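Local coordinates for hypothetical protein (Enterococcus faecalis, PDB 2OX7), which is of unknown function and belongs to the YopX protein family, with a chain built largely of small antiparallel beta sheets, at residues E16-V21 / F63-M68; R99-I104 / L132-I137. All blocks are in the same frame, centred on the assembly; numbering follows the deposited sequence.

Contact 1: E16-V21 / F63-M68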
loop_
_atom_site.group_PDB
_atom_site.type_symbol
_atom_site.label_atom_id
_atom_site.label_comp_id
_atom_site.label_asym_id
_atom_site.label_seq_id
_atom_site.Cartn_x
_atom_site.Cartn_y
_atom_site.Cartn_z
ATOM N N GLU A 16 -7.969 -30.336 -13.179
ATOM C CA GLU A 16 -9.291 -29.724 -13.164
ATOM C C GLU A 16 -9.324 -28.661 -12.042
ATOM O O GLU A 16 -8.643 -28.816 -11.030
ATOM C CB GLU A 16 -10.402 -30.762 -12.896
ATOM C CG GLU A 16 -10.284 -32.117 -13.644
ATOM C CD GLU A 16 -10.639 -32.044 -15.136
ATOM O OE1 GLU A 16 -11.768 -31.602 -15.467
ATOM O OE2 GLU A 16 -9.799 -32.472 -15.976
HETATM N N MSE A 17 -10.110 -27.605 -12.239
HETATM C CA MSE A 17 -10.385 -26.615 -11.175
HETATM C C MSE A 17 -11.659 -27.006 -10.457
HETATM O O MSE A 17 -12.694 -27.225 -11.077
HETATM C CB MSE A 17 -10.536 -25.200 -11.744
HETATM C CG MSE A 17 -10.673 -24.111 -10.664
HETATM SE SE MSE A 17 -8.964 -23.839 -9.813
HETATM C CE MSE A 17 -8.002 -22.837 -11.251
ATOM N N LEU A 18 -11.593 -27.064 -9.140
ATOM C CA LEU A 18 -12.760 -27.345 -8.326
ATOM C C LEU A 18 -13.223 -26.073 -7.682
ATOM O O LEU A 18 -12.419 -25.409 -7.014
ATOM C CB LEU A 18 -12.373 -28.323 -7.229
ATOM C CG LEU A 18 -11.725 -29.620 -7.722
ATOM C CD1 LEU A 18 -11.351 -30.457 -6.511
ATOM C CD2 LEU A 18 -12.656 -30.386 -8.648
ATOM N N GLU A 19 -14.509 -25.747 -7.833
ATOM C CA GLU A 19 -15.032 -24.522 -7.235
ATOM C C GLU A 19 -15.605 -24.745 -5.854
ATOM O O GLU A 19 -16.058 -25.847 -5.521
ATOM C CB GLU A 19 -16.078 -23.864 -8.137
ATOM C CG GLU A 19 -15.571 -23.549 -9.523
ATOM C CD GLU A 19 -14.463 -22.493 -9.533
ATOM O OE1 GLU A 19 -14.390 -21.657 -8.598
ATOM O OE2 GLU A 19 -13.664 -22.501 -10.493
ATOM N N ASN A 20 -15.585 -23.683 -5.055
ATOM C CA ASN A 20 -16.295 -23.622 -3.801
ATOM C C ASN A 20 -16.017 -24.803 -2.891
ATOM O O ASN A 20 -16.952 -25.457 -2.393
ATOM C CB ASN A 20 -17.793 -23.438 -4.036
ATOM C CG ASN A 20 -18.371 -22.331 -3.189
ATOM O OD1 ASN A 20 -19.445 -21.799 -3.498
ATOM N ND2 ASN A 20 -17.684 -21.987 -2.098
ATOM N N VAL A 21 -14.729 -25.039 -2.650
ATOM C CA VAL A 21 -14.237 -26.128 -1.776
ATOM C C VAL A 21 -13.992 -25.643 -0.346
ATOM O O VAL A 21 -13.818 -24.436 -0.112
ATOM C CB VAL A 21 -12.916 -26.775 -2.307
ATOM C CG1 VAL A 21 -13.044 -27.229 -3.770
ATOM C CG2 VAL A 21 -11.680 -25.851 -2.135
ATOM N N PHE A 63 -0.325 -34.453 -1.564
ATOM C CA PHE A 63 -1.716 -34.084 -1.773
ATOM C C PHE A 63 -1.783 -33.134 -2.971
ATOM O O PHE A 63 -1.195 -32.061 -2.931
ATOM C CB PHE A 63 -2.254 -33.436 -0.500
ATOM C CG PHE A 63 -3.751 -33.436 -0.396
ATOM C CD1 PHE A 63 -4.490 -34.589 -0.649
ATOM C CD2 PHE A 63 -4.429 -32.273 -0.032
ATOM C CE1 PHE A 63 -5.883 -34.584 -0.540
ATOM C CE2 PHE A 63 -5.815 -32.262 0.080
ATOM C CZ PHE A 63 -6.544 -33.419 -0.167
ATOM N N PRO A 64 -2.461 -33.550 -4.057
ATOM C CA PRO A 64 -2.320 -32.855 -5.345
ATOM C C PRO A 64 -3.302 -31.694 -5.542
ATOM O O PRO A 64 -3.806 -31.496 -6.641
ATOM C CB PRO A 64 -2.643 -33.963 -6.340
ATOM C CG PRO A 64 -3.716 -34.738 -5.658
ATOM C CD PRO A 64 -3.387 -34.696 -4.176
ATOM N N TYR A 65 -3.582 -30.949 -4.485
ATOM C CA TYR A 65 -4.544 -29.847 -4.569
ATOM C C TYR A 65 -3.865 -28.552 -4.164
ATOM O O TYR A 65 -3.127 -28.520 -3.172
ATOM C CB TYR A 65 -5.748 -30.109 -3.677
ATOM C CG TYR A 65 -6.513 -31.363 -4.045
ATOM C CD1 TYR A 65 -7.555 -31.328 -4.961
ATOM C CD2 TYR A 65 -6.178 -32.597 -3.473
ATOM C CE1 TYR A 65 -8.254 -32.482 -5.297
ATOM C CE2 TYR A 65 -6.868 -33.750 -3.798
ATOM C CZ TYR A 65 -7.898 -33.694 -4.710
ATOM O OH TYR A 65 -8.593 -34.853 -5.021
ATOM N N VAL A 66 -4.103 -27.500 -4.950
ATOM C CA VAL A 66 -3.506 -26.186 -4.702
ATOM C C VAL A 66 -4.670 -25.251 -4.395
ATOM O O VAL A 66 -5.533 -25.061 -5.255
ATOM C CB VAL A 66 -2.734 -25.691 -5.945
ATOM C CG1 VAL A 66 -2.260 -24.248 -5.765
ATOM C CG2 VAL A 66 -1.546 -26.627 -6.263
ATOM N N ILE A 67 -4.708 -24.684 -3.188
ATOM C CA ILE A 67 -5.839 -23.831 -2.773
ATOM C C ILE A 67 -5.577 -22.360 -3.131
ATOM O O ILE A 67 -4.416 -21.892 -3.057
ATOM C CB ILE A 67 -6.120 -23.943 -1.261
ATOM C CG1 ILE A 67 -6.440 -25.387 -0.884
ATOM C CG2 ILE A 67 -7.311 -23.064 -0.836
ATOM C CD1 ILE A 67 -7.833 -25.863 -1.322
HETATM N N MSE A 68 -6.658 -21.664 -3.517
HETATM C CA MSE A 68 -6.611 -20.229 -3.843
HETATM C C MSE A 68 -7.834 -19.607 -3.225
HETATM O O MSE A 68 -8.929 -20.186 -3.298
HETATM C CB MSE A 68 -6.612 -20.004 -5.357
HETATM C CG MSE A 68 -5.320 -20.429 -6.047
HETATM SE SE MSE A 68 -5.675 -20.814 -7.950
HETATM C CE MSE A 68 -6.058 -22.758 -7.777
#
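M17 and M68, both selenomethionines, meet on one face of a three-stranded antiparallel sheet. Strand 7-11 lies between strands 16-19 and 65-71 and takes their backbone hydrogen bonds, so the two outer strands touch by side chains. M17 starts with CG anti to the backbone N (chi1 -174°), then bends twice. This brings its SE to 3.7 Å from CE of M68, the closest approach between the segments. H138 also packs on M68 here.

L18, Y65 and I67 lie on the opposite face. CD1 of L18 approaches CE1 of Y65 obliquely, at 3.9 Å. The other edge of the Y65 ring places CD2 over the centre of the F63 ring. Past the corner at N20, V21 comes in from the next sheet, and its CG2 meets CD1 of I67 at 3.9 Å. V21 is buried and also packs on I34, and I67 reaches M31.

The loose side belongs to E16 and E19, which are solvent-exposed and do not reach 63-68. Between the two segments the side-chain contacts are apolar and non-directional, while backbone bonds to strand 7-11 and the bond of the Y65 hydroxyl to D55 supply direction around them.

Contact 2: R99-I104 / L132-I137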
loop_
_atom_site.group_PDB
_atom_site.type_symbol
_atom_site.label_atom_id
_atom_site.label_comp_id
_atom_site.label_asym_id
_atom_site.label_seq_id
_atom_site.Cartn_x
_atom_site.Cartn_y
_atom_site.Cartn_z
ATOM N N ARG A 99 -2.477 -7.154 -24.992
ATOM C CA ARG A 99 -2.669 -6.315 -23.815
ATOM C C ARG A 99 -1.827 -6.891 -22.668
ATOM O O ARG A 99 -1.567 -8.080 -22.650
ATOM C CB ARG A 99 -4.169 -6.228 -23.517
ATOM C CG ARG A 99 -4.898 -5.585 -24.707
ATOM C CD ARG A 99 -6.374 -5.346 -24.494
ATOM N NE ARG A 99 -7.084 -6.619 -24.432
ATOM C CZ ARG A 99 -8.406 -6.739 -24.423
ATOM N NH1 ARG A 99 -9.169 -5.662 -24.484
ATOM N NH2 ARG A 99 -8.952 -7.940 -24.343
ATOM N N SER A 100 -1.364 -6.059 -21.734
ATOM C CA SER A 100 -0.448 -6.550 -20.689
ATOM C C SER A 100 -1.235 -7.275 -19.606
ATOM O O SER A 100 -2.345 -6.883 -19.272
ATOM C CB SER A 100 0.323 -5.407 -20.048
ATOM O OG SER A 100 -0.616 -4.482 -19.521
HETATM N N MSE A 101 -0.636 -8.318 -19.060
HETATM C CA MSE A 101 -1.356 -9.231 -18.165
HETATM C C MSE A 101 -0.693 -9.218 -16.818
HETATM O O MSE A 101 0.526 -9.058 -16.730
HETATM C CB MSE A 101 -1.330 -10.637 -18.743
HETATM C CG MSE A 101 -2.165 -10.733 -19.969
HETATM SE SE MSE A 101 -1.986 -12.424 -20.846
HETATM C CE MSE A 101 -3.041 -11.915 -22.362
ATOM N N HIS A 102 -1.476 -9.394 -15.756
ATOM C CA HIS A 102 -0.898 -9.400 -14.439
ATOM C C HIS A 102 -1.584 -10.446 -13.585
ATOM O O HIS A 102 -2.796 -10.516 -13.544
ATOM C CB HIS A 102 -1.080 -8.026 -13.788
ATOM C CG HIS A 102 -0.692 -6.904 -14.698
ATOM N ND1 HIS A 102 0.591 -6.434 -14.781
ATOM C CD2 HIS A 102 -1.411 -6.210 -15.607
ATOM C CE1 HIS A 102 0.653 -5.479 -15.689
ATOM N NE2 HIS A 102 -0.552 -5.314 -16.198
ATOM N N GLU A 103 -0.779 -11.253 -12.934
ATOM C CA GLU A 103 -1.212 -12.318 -12.042
ATOM C C GLU A 103 -1.564 -11.775 -10.647
ATOM O O GLU A 103 -0.870 -10.888 -10.106
ATOM C CB GLU A 103 -0.016 -13.257 -11.882
ATOM C CG GLU A 103 -0.225 -14.438 -11.008
ATOM C CD GLU A 103 1.053 -15.300 -10.894
ATOM O OE1 GLU A 103 1.095 -16.098 -9.962
ATOM O OE2 GLU A 103 2.014 -15.135 -11.704
ATOM N N ILE A 104 -2.605 -12.316 -10.041
ATOM C CA ILE A 104 -2.957 -11.960 -8.670
ATOM C C ILE A 104 -2.225 -12.852 -7.699
ATOM O O ILE A 104 -2.244 -14.116 -7.809
ATOM C CB ILE A 104 -4.482 -12.043 -8.459
ATOM C CG1 ILE A 104 -5.201 -11.166 -9.499
ATOM C CG2 ILE A 104 -4.875 -11.656 -7.022
ATOM C CD1 ILE A 104 -4.762 -9.670 -9.502
ATOM N N LEU A 132 -10.224 -7.191 -16.556
ATOM C CA LEU A 132 -11.014 -8.408 -16.703
ATOM C C LEU A 132 -10.163 -9.632 -16.398
ATOM O O LEU A 132 -9.015 -9.665 -16.778
ATOM C CB LEU A 132 -11.519 -8.487 -18.133
ATOM C CG LEU A 132 -12.694 -7.573 -18.534
ATOM C CD1 LEU A 132 -12.987 -7.734 -20.037
ATOM C CD2 LEU A 132 -13.935 -7.960 -17.718
ATOM N N VAL A 133 -10.749 -10.623 -15.735
ATOM C CA VAL A 133 -10.073 -11.911 -15.511
ATOM C C VAL A 133 -10.114 -12.678 -16.853
ATOM O O VAL A 133 -11.198 -12.960 -17.371
ATOM C CB VAL A 133 -10.817 -12.762 -14.523
ATOM C CG1 VAL A 133 -10.111 -14.147 -14.368
ATOM C CG2 VAL A 133 -10.831 -12.082 -13.134
ATOM N N ILE A 134 -8.957 -13.069 -17.355
ATOM C CA ILE A 134 -8.943 -13.804 -18.633
ATOM C C ILE A 134 -8.336 -15.214 -18.535
ATOM O O ILE A 134 -8.106 -15.873 -19.551
ATOM C CB ILE A 134 -8.294 -12.992 -19.711
ATOM C CG1 ILE A 134 -6.829 -12.643 -19.343
ATOM C CG2 ILE A 134 -9.237 -11.848 -20.107
ATOM C CD1 ILE A 134 -6.034 -12.285 -20.560
ATOM N N GLY A 135 -8.149 -15.672 -17.313
ATOM C CA GLY A 135 -7.618 -17.015 -17.053
ATOM C C GLY A 135 -6.882 -17.059 -15.735
ATOM O O GLY A 135 -6.979 -16.133 -14.891
ATOM N N ASN A 136 -6.175 -18.161 -15.516
ATOM C CA ASN A 136 -5.387 -18.280 -14.316
ATOM C C ASN A 136 -4.146 -19.087 -14.631
ATOM O O ASN A 136 -4.043 -19.717 -15.702
ATOM C CB ASN A 136 -6.203 -18.857 -13.173
ATOM C CG ASN A 136 -6.655 -20.311 -13.427
ATOM O OD1 ASN A 136 -5.868 -21.230 -13.321
ATOM N ND2 ASN A 136 -7.942 -20.498 -13.734
ATOM N N ILE A 137 -3.207 -19.040 -13.705
ATOM C CA ILE A 137 -1.877 -19.590 -13.899
ATOM C C ILE A 137 -1.876 -21.116 -13.999
ATOM O O ILE A 137 -0.926 -21.697 -14.522
ATOM C CB ILE A 137 -0.894 -19.100 -12.769
ATOM C CG1 ILE A 137 -1.382 -19.567 -11.407
ATOM C CG2 ILE A 137 -0.752 -17.585 -12.845
ATOM C CD1 ILE A 137 -0.380 -19.380 -10.239
#
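Across the contact, M101 and I134 have their CA atoms 8.9 Å apart, and E103 and I137 close to 7.5 Å; the two segments lie on either side of strand 85-89 in a strongly twisted sheet and are not hydrogen-bonded to each other. M101, a selenomethionine, is extended beyond CG. Its terminal CE comes to 3.5 Å from CD1 of I134, while its SE stays 4.1 Å from that methyl. The side chains cross at about a right angle and meet at their terminal methyls. In I134, chi1 of 60° sets CG1 between the backbone N and the carbonyl carbon, and the extended chi2 carries CD1 on to M101.

In the fold, strand 85-89 pairs antiparallel with both strands of the contact. All three belong to a four-stranded antiparallel sheet, where 131-136 is an outer strand and 101-107 is also paired with 110-113. M101 and I134 reach over the middle strand: both pack on V88, and M101 also on I86. I134 remains exposed to solvent.

The second pair is of a different kind. E103 is fully extended, with CG anti to the backbone N (chi1 -180°), and crosses I137 at about a right angle. CG2 of I137 lies 3.5 Å from CD of E103 and 3.7 Å from its CG. CD1 of I137 lies 3.6 Å from OE1 of E103. An aliphatic side chain thus packs against a carboxylate. E114 brings a like charge close to E103 OE2, which may raise the proton affinity of the pair. Just before I137, N136 OD1 accepts a hydrogen bond from H138 N in an Asx turn.

Contact 1 and contact 2 lie in different sheets of the same chain, and their centres are about 19 Å apart. They follow one another along the sequence, contact 1 closing before contact 2 opens. They still touch: CE of M17 lies 3.4 Å from OD1 of N136, a packing contact. H138 adds a second route, since its backbone N is bonded to N136 while V66 and M68 pack against it. The end of strand 131-136 therefore abuts the M17 and M68 face of the other sheet. Contact 1 is partly buried, whereas contact 2 is nearer the surface. No active site or ligand is known to relate them to.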